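Local coordinates for protein snaclec convulxin subunit alpha (Crotalus durissus, PDB 1UMR) that activates platelets as a snake venom lectin-like toxin by binding the platelet collagen receptor glycoprotein VI, at residues A[54-59]-A[126-131]. Residues are numbered along the deposited sequence; the frame is centred on the assembly and turned at random.
Sequences AWMVTQ and PFVCKF
M56 and V57, neighbours on helix 47-60, both meet V128 of strand 125-131, each on a different branch. The M56 chain leaves the helix with CG anti to the backbone N (chi1 -170°), runs on extended through chi2, then turns about the CG-SD bond (chi3 68°), and this last turn brings the methyl onto the valine: CE lies 3.9 Å from V128 CG1, the two side chains meeting tip to tip. One residue on, V57 also directs its CB toward the strand, but with a short branched side chain. Its CG2, the methyl beside the backbone N, touches V128 CG2 at 3.8 Å, the two side chains slanting across one another. The backbones stay well apart, with the CA atoms of V57 and V128 separated by 8.1 Å.

The pair of contacts is a compact example of how a C-type lectin fold packs a helix against its sheet. V68 of strand 67-74 touches both valines, while V42 adds to the cover of V128 and F113 to that of V57. C129 directs its CB away from residues 54-59, and its SG is joined by a disulfide to C32 of helix 25-35. The same helix and strand are also tied by the K130-E49 salt bridge, but between residues 54-59 and 126-131 the contact is wholly apolar: three buried side chains meet through methyl groups, resting on shape and exclusion of water.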
# COMPACT_ATOMS: atom_id res chain seq x y z
N ALA A 54 34.56 19.14 29.39
CA ALA A 54 35.92 18.89 28.91
C ALA A 54 36.86 20.11 29.24
O ALA A 54 37.97 19.97 29.79
CB ALA A 54 35.93 18.49 27.37
N TRP A 55 36.34 21.29 28.98
CA TRP A 55 37.02 22.51 29.38
C TRP A 55 37.34 22.44 30.84
O TRP A 55 38.50 22.56 31.21
CB TRP A 55 36.14 23.69 29.01
CG TRP A 55 36.68 24.99 29.42
CD1 TRP A 55 37.41 25.91 28.63
CD2 TRP A 55 36.49 25.60 30.70
NE1 TRP A 55 37.69 27.03 29.40
CE2 TRP A 55 37.16 26.87 30.66
CE3 TRP A 55 35.85 25.20 31.89
CZ2 TRP A 55 37.20 27.73 31.78
CZ3 TRP A 55 35.88 26.06 33.00
CH2 TRP A 55 36.57 27.31 32.93
N MET A 56 36.34 22.17 31.69
CA MET A 56 36.67 22.24 33.11
C MET A 56 37.80 21.26 33.43
O MET A 56 38.70 21.56 34.23
CB MET A 56 35.45 21.98 34.00
CG MET A 56 35.73 22.29 35.38
SD MET A 56 34.56 21.54 36.57
CE MET A 56 34.91 19.76 36.43
N VAL A 57 37.78 20.08 32.82
CA VAL A 57 38.77 19.11 33.23
C VAL A 57 40.15 19.54 32.67
O VAL A 57 41.19 19.47 33.38
CB VAL A 57 38.43 17.75 32.68
CG1 VAL A 57 39.72 16.70 32.81
CG2 VAL A 57 37.05 17.20 33.30
N THR A 58 40.16 19.99 31.41
CA THR A 58 41.37 20.58 30.84
C THR A 58 42.04 21.60 31.77
O THR A 58 43.28 21.60 31.94
CB THR A 58 41.07 21.11 29.48
OG1 THR A 58 41.05 19.99 28.59
CG2 THR A 58 42.25 21.89 28.88
N GLN A 59 41.24 22.44 32.42
CA GLN A 59 41.80 23.50 33.24
C GLN A 59 42.12 23.06 34.61
O GLN A 59 42.69 23.85 35.29
CB GLN A 59 40.88 24.76 33.43
CG GLN A 59 40.24 25.33 32.18
CD GLN A 59 41.27 25.81 31.21
OE1 GLN A 59 42.11 26.57 31.63
NE2 GLN A 59 41.23 25.33 29.92
N PRO A 126 41.69 9.87 38.78
CA PRO A 126 40.92 11.05 39.16
C PRO A 126 39.53 10.88 38.55
O PRO A 126 39.31 9.94 37.76
CB PRO A 126 41.71 12.24 38.57
CG PRO A 126 42.68 11.64 37.58
CD PRO A 126 42.85 10.20 37.93
N PHE A 127 38.60 11.76 38.96
CA PHE A 127 37.22 11.61 38.62
C PHE A 127 36.54 12.95 38.78
O PHE A 127 37.09 13.85 39.51
CB PHE A 127 36.62 10.57 39.54
CG PHE A 127 36.78 10.89 40.95
CD1 PHE A 127 37.89 10.48 41.63
CD2 PHE A 127 35.80 11.59 41.65
CE1 PHE A 127 38.06 10.74 43.01
CE2 PHE A 127 35.97 11.81 43.02
CZ PHE A 127 37.15 11.37 43.69
N VAL A 128 35.38 13.10 38.10
CA VAL A 128 34.58 14.31 38.20
C VAL A 128 33.32 14.06 38.96
O VAL A 128 32.69 13.06 38.72
CB VAL A 128 34.28 14.88 36.78
CG1 VAL A 128 33.36 16.18 36.79
CG2 VAL A 128 35.58 15.23 36.14
N CYS A 129 32.98 14.95 39.92
CA CYS A 129 31.71 14.90 40.66
C CYS A 129 30.65 15.90 40.11
O CYS A 129 30.99 16.95 39.55
CB CYS A 129 31.91 15.17 42.12
SG CYS A 129 32.81 13.85 42.96
N LYS A 130 29.38 15.55 40.21
CA LYS A 130 28.28 16.42 39.77
C LYS A 130 27.11 16.36 40.73
O LYS A 130 26.82 15.33 41.33
CB LYS A 130 27.86 16.19 38.32
CG LYS A 130 26.42 16.69 37.90
CD LYS A 130 26.09 16.13 36.49
CE LYS A 130 24.65 16.50 35.97
NZ LYS A 130 24.45 16.18 34.53
N PHE A 131 26.52 17.52 40.99
CA PHE A 131 25.30 17.58 41.80
C PHE A 131 24.48 18.83 41.51
O PHE A 131 25.00 19.77 40.92
CB PHE A 131 25.62 17.49 43.27
CG PHE A 131 26.01 18.76 43.91
CD1 PHE A 131 27.35 19.07 44.13
CD2 PHE A 131 25.04 19.59 44.43
CE1 PHE A 131 27.76 20.23 44.80
CE2 PHE A 131 25.38 20.74 45.12
CZ PHE A 131 26.76 21.08 45.33